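Local structure of soluble lytic transglycosylase B3 (Pseudomonas aeruginosa, 5ANZ) at residues A[170-175]-A[206-211]; A[154-159]-A[178-183]. The protein probably cleaves the glycan strands of peptidoglycan as a lytic transglycosylase in bacterial cell-wall turnover, and carries a bound calcium ion. One frame throughout, in Å; residues are numbered along the deposited sequence.

Contact 1 of 2, residues A[170-175]-A[206-211]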
# COMPACT_ATOMS: atom_id res chain seq x y z
N PRO A 170 -16.82 -2.31 12.23
CA PRO A 170 -16.79 -1.93 13.65
C PRO A 170 -15.76 -2.70 14.49
O PRO A 170 -15.25 -2.14 15.47
CB PRO A 170 -18.21 -2.25 14.12
CG PRO A 170 -18.73 -3.26 13.15
CD PRO A 170 -18.12 -2.87 11.84
N GLU A 171 -15.45 -3.94 14.12
CA GLU A 171 -14.43 -4.71 14.83
C GLU A 171 -13.07 -4.04 14.72
O GLU A 171 -12.38 -3.83 15.72
CB GLU A 171 -14.35 -6.14 14.27
CG GLU A 171 -15.58 -6.98 14.57
CD GLU A 171 -15.63 -7.42 16.02
OE1 GLU A 171 -14.87 -8.34 16.39
OE2 GLU A 171 -16.44 -6.85 16.79
N PHE A 172 -12.69 -3.70 13.49
CA PHE A 172 -11.47 -2.95 13.25
C PHE A 172 -11.48 -1.62 14.00
O PHE A 172 -10.51 -1.27 14.66
CB PHE A 172 -11.28 -2.71 11.75
CG PHE A 172 -10.15 -1.75 11.41
CD1 PHE A 172 -8.85 -2.21 11.28
CD2 PHE A 172 -10.41 -0.41 11.20
CE1 PHE A 172 -7.83 -1.34 10.96
CE2 PHE A 172 -9.38 0.46 10.88
CZ PHE A 172 -8.09 -0.01 10.76
N ALA A 173 -12.59 -0.88 13.91
CA ALA A 173 -12.62 0.47 14.49
C ALA A 173 -12.47 0.43 16.01
O ALA A 173 -11.73 1.23 16.59
CB ALA A 173 -13.89 1.20 14.11
N HIS A 174 -13.18 -0.49 16.65
CA HIS A 174 -13.12 -0.64 18.11
C HIS A 174 -11.71 -0.98 18.56
O HIS A 174 -11.21 -0.41 19.53
CB HIS A 174 -14.10 -1.72 18.60
CG HIS A 174 -15.51 -1.23 18.76
ND1 HIS A 174 -16.43 -1.23 17.73
CD2 HIS A 174 -16.15 -0.71 19.84
CE1 HIS A 174 -17.57 -0.74 18.17
NE2 HIS A 174 -17.44 -0.42 19.44
N ALA A 175 -11.07 -1.91 17.87
CA ALA A 175 -9.73 -2.33 18.22
C ALA A 175 -8.72 -1.18 18.07
O ALA A 175 -7.87 -0.97 18.93
CB ALA A 175 -9.31 -3.50 17.35
N GLN A 206 1.50 7.34 8.65
CA GLN A 206 0.17 6.77 8.40
C GLN A 206 0.04 5.36 8.97
O GLN A 206 -0.63 4.49 8.39
CB GLN A 206 -0.15 6.79 6.91
CG GLN A 206 -0.27 8.24 6.38
CD GLN A 206 -1.56 8.92 6.81
OE1 GLN A 206 -2.65 8.57 6.33
NE2 GLN A 206 -1.45 9.88 7.72
N PHE A 207 0.65 5.15 10.14
CA PHE A 207 0.42 3.93 10.93
C PHE A 207 -0.99 3.93 11.53
O PHE A 207 -1.38 4.94 12.12
CB PHE A 207 1.38 3.85 12.11
CG PHE A 207 2.80 3.45 11.77
CD1 PHE A 207 3.19 3.08 10.49
CD2 PHE A 207 3.75 3.41 12.80
CE1 PHE A 207 4.51 2.69 10.24
CE2 PHE A 207 5.06 3.01 12.57
CZ PHE A 207 5.44 2.64 11.30
N ILE A 208 -1.71 2.81 11.47
CA ILE A 208 -2.90 2.68 12.33
C ILE A 208 -2.42 2.45 13.77
O ILE A 208 -1.27 2.07 13.99
CB ILE A 208 -3.83 1.53 11.87
CG1 ILE A 208 -3.09 0.19 11.90
CG2 ILE A 208 -4.37 1.81 10.47
CD1 ILE A 208 -3.97 -1.00 11.49
N PRO A 209 -3.28 2.72 14.75
CA PRO A 209 -2.85 2.65 16.15
C PRO A 209 -2.15 1.34 16.56
O PRO A 209 -1.10 1.41 17.22
CB PRO A 209 -4.16 2.84 16.92
CG PRO A 209 -4.92 3.84 16.02
CD PRO A 209 -4.61 3.34 14.62
N THR A 210 -2.68 0.18 16.18
CA THR A 210 -2.03 -1.06 16.61
C THR A 210 -0.63 -1.19 15.97
O THR A 210 0.30 -1.71 16.59
CB THR A 210 -2.89 -2.31 16.30
OG1 THR A 210 -3.17 -2.37 14.89
CG2 THR A 210 -4.20 -2.28 17.09
N THR A 211 -0.46 -0.69 14.74
CA THR A 211 0.86 -0.70 14.13
C THR A 211 1.81 0.26 14.84
O THR A 211 2.98 -0.06 15.08
CB THR A 211 0.79 -0.34 12.62
OG1 THR A 211 0.00 -1.33 11.95
CG2 THR A 211 2.18 -0.26 12.01
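Ala175 and Thr210 mark the closest backbone approach, their CA atoms 8.0 Å apart, where the start of helix 170-186 faces the N-cap and first turn of helix 209-215. The side-chain contact is centred on Phe172 and Ile208. A chi1 of 171° swings the Phe172 ring out opposite the main-chain N and across to the isoleucine. There the rim of the ring does the touching: CE1 of Phe172 lies 3.9 Å from CD1 of Ile208, and that methyl sits at the edge, close to the ring plane, rather than over a face. Ile208 CG2 comes to 4.2 Å from Phe172 CZ, so the ends of both isoleucine branches lie against neighbouring atoms of one rim. Beside this pair, the methyl CG2 of Thr210 rests 4.3 Å from the carbonyl O of Ala175. Both segments belong to the lysozyme-like transglycosylase domain, and Ile208 and Thr211 are N-acetyl-D-glucosamine-binding residues, as is Tyr326, although no sugar is bound in this model. Ile208 also occupies the N-cap position of helix 209-215, and the amide N of Thr210, in the first turn, donates a hydrogen bond to OE1 of Gln176 on the facing helix. Behind the isoleucine, Thr211 CG2 sits 3.7 Å above one face of the Phe207 ring, offset toward its rim. On helix 170-186, Pro170 O accepts hydrogen bonds from both the backbone N and ND1 of His174, which approach from opposite faces of its carbonyl plane; the bond from His174 ND1 to Pro170 O, 2.7 Å long, fixes the turn of the imidazole.

Contact 2 of 2, residues A[154-159]-A[178-183]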
# COMPACT_ATOMS: atom_id res chain seq x y z
N LYS A 154 -7.99 15.08 10.19
CA LYS A 154 -9.05 14.53 11.00
C LYS A 154 -8.51 14.00 12.31
O LYS A 154 -7.47 13.35 12.34
CB LYS A 154 -9.79 13.43 10.22
CG LYS A 154 -10.54 13.97 9.01
CD LYS A 154 -11.39 12.88 8.36
CE LYS A 154 -12.30 13.45 7.27
NZ LYS A 154 -11.54 14.07 6.17
N ASN A 155 -9.23 14.28 13.39
CA ASN A 155 -8.88 13.76 14.68
C ASN A 155 -9.11 12.25 14.73
O ASN A 155 -10.22 11.78 14.43
CB ASN A 155 -9.68 14.44 15.78
CG ASN A 155 -9.25 13.98 17.15
OD1 ASN A 155 -9.74 12.97 17.65
ND2 ASN A 155 -8.29 14.70 17.74
N VAL A 156 -8.06 11.52 15.08
CA VAL A 156 -8.09 10.05 15.02
C VAL A 156 -9.16 9.48 15.93
O VAL A 156 -9.84 8.51 15.56
CB VAL A 156 -6.71 9.48 15.40
CG1 VAL A 156 -6.78 7.96 15.63
CG2 VAL A 156 -5.71 9.82 14.30
N ILE A 157 -9.34 10.09 17.11
CA ILE A 157 -10.37 9.58 18.03
C ILE A 157 -11.76 9.77 17.43
O ILE A 157 -12.61 8.87 17.46
CB ILE A 157 -10.31 10.24 19.41
CG1 ILE A 157 -8.93 10.02 20.03
CG2 ILE A 157 -11.44 9.72 20.30
CD1 ILE A 157 -8.56 8.56 20.28
N ARG A 158 -12.00 10.93 16.84
CA ARG A 158 -13.29 11.20 16.23
C ARG A 158 -13.56 10.25 15.07
O ARG A 158 -14.64 9.69 14.94
CB ARG A 158 -13.38 12.64 15.74
CG ARG A 158 -14.78 12.98 15.26
CD ARG A 158 -14.89 14.41 14.75
NE ARG A 158 -16.27 14.73 14.39
CZ ARG A 158 -16.66 15.88 13.87
NH1 ARG A 158 -15.77 16.85 13.65
NH2 ARG A 158 -17.94 16.08 13.55
N SER A 159 -12.55 10.06 14.22
CA SER A 159 -12.74 9.22 13.04
C SER A 159 -13.00 7.77 13.42
O SER A 159 -13.94 7.15 12.91
CB SER A 159 -11.53 9.32 12.11
OG SER A 159 -11.37 10.66 11.67
N LEU A 178 -9.34 1.60 20.86
CA LEU A 178 -8.73 1.27 22.14
C LEU A 178 -7.21 1.49 22.09
O LEU A 178 -6.61 2.01 23.03
CB LEU A 178 -9.06 -0.16 22.55
CG LEU A 178 -8.84 -0.47 24.03
CD1 LEU A 178 -9.80 0.35 24.88
CD2 LEU A 178 -9.00 -1.95 24.29
N ALA A 179 -6.61 1.11 20.96
CA ALA A 179 -5.17 1.24 20.81
C ALA A 179 -4.76 2.71 20.80
O ALA A 179 -3.75 3.08 21.39
CB ALA A 179 -4.71 0.53 19.54
N ALA A 180 -5.55 3.54 20.12
CA ALA A 180 -5.31 4.98 20.10
C ALA A 180 -5.38 5.60 21.50
O ALA A 180 -4.56 6.45 21.84
CB ALA A 180 -6.29 5.68 19.17
N LEU A 181 -6.36 5.18 22.30
CA LEU A 181 -6.49 5.73 23.64
C LEU A 181 -5.26 5.39 24.49
O LEU A 181 -4.86 6.18 25.34
CB LEU A 181 -7.77 5.23 24.33
CG LEU A 181 -9.08 5.80 23.75
CD1 LEU A 181 -10.29 5.00 24.24
CD2 LEU A 181 -9.23 7.26 24.17
N LYS A 182 -4.66 4.22 24.25
CA LYS A 182 -3.46 3.84 24.98
C LYS A 182 -2.28 4.72 24.61
O LYS A 182 -1.44 5.04 25.47
CB LYS A 182 -3.11 2.37 24.73
CG LYS A 182 -4.19 1.41 25.20
CD LYS A 182 -3.76 -0.04 25.04
CE LYS A 182 -4.82 -0.99 25.61
NZ LYS A 182 -4.60 -2.40 25.19
N ILE A 183 -2.23 5.12 23.35
CA ILE A 183 -1.22 6.05 22.87
C ILE A 183 -1.37 7.40 23.59
O ILE A 183 -0.38 7.97 24.06
CB ILE A 183 -1.32 6.26 21.36
CG1 ILE A 183 -1.03 4.93 20.64
CG2 ILE A 183 -0.33 7.34 20.92
CD1 ILE A 183 -1.21 4.99 19.12
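Ile157 CD1 packs 3.8 Å from Ala180 CB, and this close apolar pair joins two successive helices, 156-166 and 170-186, which run in roughly opposite directions as a helical hairpin of the lysozyme-like domain. The CA atoms of Ile157 and Ala180 are 7.1 Å apart, near enough for an alanine methyl to meet the isoleucine directly. Ile157 CD1 has a second neighbour, Leu181 CD2 at 4.2 Å; the two longer side chains cross at about a right angle. The bend of Ile157 explains its reach: with chi1 -59° CG1 lies beside the backbone N, and a chi2 of -62° brings CD1 to the facing helix. Val156 CG1 adds a looser contact, 4.2 Å from Ala180 CB. All four residues are buried, and no hydrogen bond crosses the interface. Further out, helix 66-73 covers this layer, with Phe73 against Ile157 and both Phe69 and Ala72 against Leu181. Arg158 turns elsewhere, giving NE to the carbonyl of Gln77 and NH2 to that of Pro78. The start of helix 156-166 is set by Asn155, its N-cap. Asn155 OD1 takes a weak, bent hydrogen bond from Ile157 N. A straighter one, 3.2 Å from Arg158 N to Asn155 OD1, approaches in the plane of the Asn155 side-chain carbonyl, along a lone pair of OD1.

Following the chain, residues 154-159 come first, then 170-175 and 178-183 on one helix, and finally 206-211. Contact 2 closes a loop of 18 intervening residues when 178-183 returns to 154-159; contact 1 closes one of 30 when 206-211 meets 170-175. Their segments alternate, so the two closures cross rather than nest. Helix 170-186 is common to both: contact 2 ties it to helix 156-166, contact 1 to Ile208, a sugar-binding residue at the N-cap of helix 209-215, and to Thr210. The centres lie 9 Å apart and the contacts also touch, Pro209 CB packing 3.5 Å from Ala179 CB and Thr210 CG2 3.8 Å from Ala179 CB.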